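Local structure of pectinesterase 1 (Solanum lycopersicum, 1XG2) at residues A83-V88 with I97-T102; C125-Y130 with S146-T151. The protein catalyses hydrolysis of pectin methyl esters, releasing methanol, and may prepare fruit cell walls for softening by polygalacturonase during ripening. All coordinates share one frame; numbering follows the deposited sequence.

Interaction 1: A83-V88 with I97-T102; sequences ATLAAV and ICIQNT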
loop_
_atom_site.group_PDB
_atom_site.type_symbol
_atom_site.label_atom_id
_atom_site.label_comp_id
_atom_site.label_asym_id
_atom_site.label_seq_id
_atom_site.Cartn_x
_atom_site.Cartn_y
_atom_site.Cartn_z
ATOM N N ALA A 83 3.944 -4.489 -11.652
ATOM C CA ALA A 83 3.211 -3.239 -11.903
ATOM C C ALA A 83 3.539 -2.605 -13.259
ATOM O O ALA A 83 4.693 -2.421 -13.600
ATOM C CB ALA A 83 3.500 -2.245 -10.799
ATOM N N THR A 84 2.508 -2.250 -14.013
ATOM C CA THR A 84 2.677 -1.417 -15.198
ATOM C C THR A 84 3.318 -0.087 -14.836
ATOM O O THR A 84 4.301 0.319 -15.462
ATOM C CB THR A 84 1.313 -1.216 -15.878
ATOM O OG1 THR A 84 0.884 -2.472 -16.413
ATOM C CG2 THR A 84 1.402 -0.284 -17.068
ATOM N N LEU A 85 2.778 0.573 -13.817
ATOM C CA LEU A 85 3.375 1.777 -13.248
ATOM C C LEU A 85 3.547 1.615 -11.733
ATOM O O LEU A 85 2.624 1.192 -11.043
ATOM C CB LEU A 85 2.506 2.997 -13.534
ATOM C CG LEU A 85 3.151 4.361 -13.186
ATOM C CD1 LEU A 85 2.762 5.445 -14.178
ATOM C CD2 LEU A 85 2.777 4.821 -11.820
ATOM N N ALA A 86 4.740 1.947 -11.239
ATOM C CA ALA A 86 5.086 1.859 -9.816
ATOM C C ALA A 86 5.651 3.213 -9.394
ATOM O O ALA A 86 6.493 3.765 -10.090
ATOM C CB ALA A 86 6.120 0.777 -9.589
ATOM N N ALA A 87 5.193 3.754 -8.266
ATOM C CA ALA A 87 5.644 5.066 -7.805
ATOM C C ALA A 87 5.890 5.067 -6.302
ATOM O O ALA A 87 5.033 4.663 -5.529
ATOM C CB ALA A 87 4.624 6.122 -8.155
ATOM N N VAL A 88 7.069 5.527 -5.904
ATOM C CA VAL A 88 7.411 5.657 -4.498
ATOM C C VAL A 88 7.898 7.057 -4.148
ATOM O O VAL A 88 8.070 7.356 -2.981
ATOM C CB VAL A 88 8.443 4.599 -4.051
ATOM C CG1 VAL A 88 7.883 3.193 -4.290
ATOM C CG2 VAL A 88 9.771 4.769 -4.761
ATOM N N ILE A 97 -5.783 9.650 -16.323
ATOM C CA ILE A 97 -4.977 8.660 -17.034
ATOM C C ILE A 97 -5.447 7.271 -16.628
ATOM O O ILE A 97 -6.015 7.089 -15.562
ATOM C CB ILE A 97 -3.471 8.881 -16.737
ATOM C CG1 ILE A 97 -2.591 8.119 -17.739
ATOM C CG2 ILE A 97 -3.127 8.480 -15.296
ATOM C CD1 ILE A 97 -1.155 8.542 -17.711
ATOM N N CYS A 98 -5.223 6.300 -17.499
ATOM C CA CYS A 98 -5.518 4.894 -17.208
ATOM C C CYS A 98 -4.199 4.149 -17.027
ATOM O O CYS A 98 -3.284 4.345 -17.801
ATOM C CB CYS A 98 -6.302 4.257 -18.369
ATOM S SG CYS A 98 -6.496 2.460 -18.187
ATOM N N ILE A 99 -4.097 3.339 -15.977
ATOM C CA ILE A 99 -3.010 2.390 -15.814
ATOM C C ILE A 99 -3.646 1.022 -15.882
ATOM O O ILE A 99 -4.581 0.740 -15.160
ATOM C CB ILE A 99 -2.279 2.557 -14.465
ATOM C CG1 ILE A 99 -1.865 4.025 -14.214
ATOM C CG2 ILE A 99 -1.039 1.653 -14.420
ATOM C CD1 ILE A 99 -1.031 4.652 -15.294
ATOM N N GLN A 100 -3.133 0.168 -16.754
ATOM C CA GLN A 100 -3.712 -1.146 -16.920
ATOM C C GLN A 100 -2.678 -2.247 -17.031
ATOM O O GLN A 100 -1.540 -2.033 -17.479
ATOM C CB GLN A 100 -4.655 -1.182 -18.118
ATOM C CG GLN A 100 -4.029 -0.895 -19.435
ATOM C CD GLN A 100 -4.927 -1.336 -20.627
ATOM O OE1 GLN A 100 -4.423 -1.624 -21.703
ATOM N NE2 GLN A 100 -6.237 -1.350 -20.424
ATOM N N ASN A 101 -3.102 -3.424 -16.588
ATOM C CA ASN A 101 -2.358 -4.657 -16.796
ATOM C C ASN A 101 -3.287 -5.641 -17.513
ATOM O O ASN A 101 -4.347 -6.000 -17.001
ATOM C CB ASN A 101 -1.822 -5.205 -15.474
ATOM C CG ASN A 101 -0.859 -6.362 -15.676
ATOM O OD1 ASN A 101 -1.114 -7.251 -16.502
ATOM N ND2 ASN A 101 0.253 -6.349 -14.965
ATOM N N THR A 102 -2.886 -6.052 -18.716
ATOM C CA THR A 102 -3.731 -6.877 -19.595
ATOM C C THR A 102 -3.439 -8.374 -19.515
ATOM O O THR A 102 -3.909 -9.146 -20.358
ATOM C CB THR A 102 -3.549 -6.446 -21.052
ATOM O OG1 THR A 102 -2.167 -6.547 -21.418
ATOM C CG2 THR A 102 -3.885 -4.961 -21.234
#
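The flat carbonyl of Q100 is met above one face by T84: OG1 donates a hydrogen bond of 2.7 Å to Q100 O from 39° out of the carbonyl plane, with a C=O...OG1 angle of 131°. T84 CG2 lies beside the hydroxyl, 3.4 Å from the same Q100 O. A first torsion of -68° sets OG1 beside the threonine's own N and CG2 anti to it, and in this setting both face Q100 O. T84 OG1 also lies 4.0 Å from N101 CB, beside the second flat group, the N101 amide, as packing and not a hydrogen bond. The polar atoms of that amide are bonded outside the two segments, ND2 to V111 O and L71 O, OD1 to A103 N, which fixes its rotation. Alongside, I99 meets L85 by two branches: CG2 packs 3.9 Å from L85 CB, and CD1 lies 4.0 Å from L85 CD1. I99 CG2 also reaches T84 CB at 4.0 Å. I99 further touches I127 and L85 touches L113, extending the apolar packing to the adjoining strands. T84, just ahead of strand 85-87, and L85 within it meet strand 98-101 of another parallel sheet, joining two walls across a corner, as in the right-handed parallel beta-helix of pectinesterases.

Interaction 2: C125-Y130 with S146-T151; sequences CRIDAY and SYVTGT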
loop_
_atom_site.group_PDB
_atom_site.type_symbol
_atom_site.label_atom_id
_atom_site.label_comp_id
_atom_site.label_asym_id
_atom_site.label_seq_id
_atom_site.Cartn_x
_atom_site.Cartn_y
_atom_site.Cartn_z
ATOM N N CYS A 125 -8.471 8.812 -12.206
ATOM C CA CYS A 125 -7.744 7.767 -12.918
ATOM C C CYS A 125 -8.595 6.532 -13.062
ATOM O O CYS A 125 -9.511 6.332 -12.285
ATOM C CB CYS A 125 -6.472 7.410 -12.155
ATOM S SG CYS A 125 -5.264 8.733 -12.222
ATOM N N ARG A 126 -8.256 5.692 -14.042
ATOM C CA ARG A 126 -8.892 4.402 -14.245
ATOM C C ARG A 126 -7.790 3.345 -14.069
ATOM O O ARG A 126 -6.836 3.347 -14.812
ATOM C CB ARG A 126 -9.484 4.336 -15.660
ATOM C CG ARG A 126 -10.357 3.113 -15.928
ATOM C CD ARG A 126 -11.219 3.211 -17.208
ATOM N NE ARG A 126 -10.418 3.661 -18.344
ATOM C CZ ARG A 126 -9.774 2.874 -19.187
ATOM N NH1 ARG A 126 -9.831 1.549 -19.068
ATOM N NH2 ARG A 126 -9.069 3.412 -20.162
ATOM N N ILE A 127 -7.911 2.477 -13.073
ATOM C CA ILE A 127 -6.912 1.443 -12.811
ATOM C C ILE A 127 -7.572 0.120 -13.117
ATOM O O ILE A 127 -8.546 -0.232 -12.498
ATOM C CB ILE A 127 -6.421 1.517 -11.352
ATOM C CG1 ILE A 127 -6.127 2.979 -10.929
ATOM C CG2 ILE A 127 -5.209 0.645 -11.161
ATOM C CD1 ILE A 127 -5.070 3.702 -11.732
ATOM N N ASP A 128 -7.025 -0.621 -14.077
ATOM C CA ASP A 128 -7.733 -1.726 -14.721
ATOM C C ASP A 128 -6.838 -2.965 -14.796
ATOM O O ASP A 128 -5.792 -2.931 -15.414
ATOM C CB ASP A 128 -8.167 -1.273 -16.129
ATOM C CG ASP A 128 -8.678 -2.416 -17.007
ATOM O OD1 ASP A 128 -9.177 -2.128 -18.117
ATOM O OD2 ASP A 128 -8.611 -3.618 -16.705
ATOM N N ALA A 129 -7.249 -4.024 -14.111
ATOM C CA ALA A 129 -6.660 -5.354 -14.244
ATOM C C ALA A 129 -7.651 -6.396 -13.692
ATOM O O ALA A 129 -8.855 -6.153 -13.648
ATOM C CB ALA A 129 -5.320 -5.419 -13.530
ATOM N N TYR A 130 -7.143 -7.539 -13.264
ATOM C CA TYR A 130 -7.961 -8.607 -12.700
ATOM C C TYR A 130 -7.518 -8.890 -11.270
ATOM O O TYR A 130 -7.988 -8.215 -10.356
ATOM C CB TYR A 130 -7.912 -9.858 -13.594
ATOM C CG TYR A 130 -8.717 -9.691 -14.851
ATOM C CD1 TYR A 130 -8.214 -8.958 -15.916
ATOM C CD2 TYR A 130 -10.005 -10.204 -14.954
ATOM C CE1 TYR A 130 -8.943 -8.783 -17.064
ATOM C CE2 TYR A 130 -10.746 -10.015 -16.099
ATOM C CZ TYR A 130 -10.210 -9.305 -17.144
ATOM O OH TYR A 130 -10.931 -9.118 -18.290
ATOM N N SER A 146 -12.022 8.241 -8.920
ATOM C CA SER A 146 -11.325 7.292 -9.778
ATOM C C SER A 146 -12.149 6.020 -9.958
ATOM O O SER A 146 -13.083 5.753 -9.208
ATOM C CB SER A 146 -9.936 6.981 -9.202
ATOM O OG SER A 146 -9.071 8.112 -9.297
ATOM N N TYR A 147 -11.780 5.240 -10.970
ATOM C CA TYR A 147 -12.385 3.960 -11.252
ATOM C C TYR A 147 -11.292 2.918 -11.026
ATOM O O TYR A 147 -10.211 3.047 -11.570
ATOM C CB TYR A 147 -12.852 3.990 -12.707
ATOM C CG TYR A 147 -13.618 2.821 -13.236
ATOM C CD1 TYR A 147 -15.013 2.862 -13.347
ATOM C CD2 TYR A 147 -12.945 1.698 -13.726
ATOM C CE1 TYR A 147 -15.721 1.769 -13.906
ATOM C CE2 TYR A 147 -13.630 0.623 -14.287
ATOM C CZ TYR A 147 -15.012 0.648 -14.376
ATOM O OH TYR A 147 -15.657 -0.455 -14.930
ATOM N N VAL A 148 -11.549 1.946 -10.160
ATOM C CA VAL A 148 -10.638 0.833 -9.947
ATOM C C VAL A 148 -11.437 -0.428 -10.213
ATOM O O VAL A 148 -12.482 -0.643 -9.596
ATOM C CB VAL A 148 -10.087 0.797 -8.515
ATOM C CG1 VAL A 148 -9.064 -0.319 -8.364
ATOM C CG2 VAL A 148 -9.467 2.145 -8.148
ATOM N N THR A 149 -10.952 -1.262 -11.129
ATOM C CA THR A 149 -11.624 -2.509 -11.442
ATOM C C THR A 149 -10.704 -3.726 -11.350
ATOM O O THR A 149 -9.509 -3.665 -11.644
ATOM C CB THR A 149 -12.331 -2.399 -12.814
ATOM O OG1 THR A 149 -13.147 -3.551 -13.035
ATOM C CG2 THR A 149 -11.340 -2.390 -13.986
ATOM N N GLY A 150 -11.274 -4.841 -10.910
ATOM C CA GLY A 150 -10.526 -6.080 -10.805
ATOM C C GLY A 150 -11.378 -7.242 -10.336
ATOM O O GLY A 150 -12.607 -7.160 -10.310
ATOM N N THR A 151 -10.718 -8.316 -9.918
ATOM C CA THR A 151 -11.415 -9.517 -9.480
ATOM C C THR A 151 -10.974 -9.916 -8.079
ATOM O O THR A 151 -11.630 -9.554 -7.098
ATOM C CB THR A 151 -11.149 -10.665 -10.458
ATOM O OG1 THR A 151 -9.745 -10.752 -10.730
ATOM C CG2 THR A 151 -11.792 -10.394 -11.785
#
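Neighbouring strands of one parallel sheet, from successive coils of the beta-helix, meet here, R126 pairing with Y147, I127 with V148 and D128 with T149; the axes of strands 126-128 and 147-150 approach to 4.7 Å at 7°. Backbone bonds define the register: Y147 N to C125 O and I127 N to Y147 O (both 2.8 Å), then T149 N to I127 O. At the start, S146 OG takes the nearly straight C125 N-H (3.1 Å, 172°) and is also bonded to R144 O. On one face R126 and Y147 lie side by side, with R126 CG 3.7 Å from Y147 CD2; both have CG anti to their backbone N, which points them the same way. Beyond them T149 CG2 packs 3.7 Å from D128 CA, while T149 OG1 bonds V169 O and D128 OD2 forms a salt bridge with R171. I127 and V148 occupy the other face, inside the coil. Past D128-T149 the regular pairing ends: A129 N bonds T149 O weakly, and T151 N bonds Y130 O (2.8 Å), one residue further along than the pattern would predict. R171 also makes a cation-pi contact with the Y130 ring. The in-register pairing of residues 126-128 with 147-149 is the signature of the parallel beta-helix.

Interactions 1 and 2, both in the C-terminal pectinesterase section of a longer protein, are joined through neighbouring strands 98-101 and 126-128 of one parallel sheet. Probable hydrogen bonds run from I99 N to R126 O and from N101 N to D128 O, each 3.0 Å, and the contact centres are 10 Å apart. Interaction 1 ties this sheet to another wall of the beta-helix, whereas interaction 2 continues it by one more coil. The N101 side chain is about 8 Å from that of D132, the predicted proton donor, and the T151 side chain about 4 Å from that of Q131, the likely transition-state stabiliser, which follows Y130 in the chain. One end of each contact thus lies near the predicted catalytic residues.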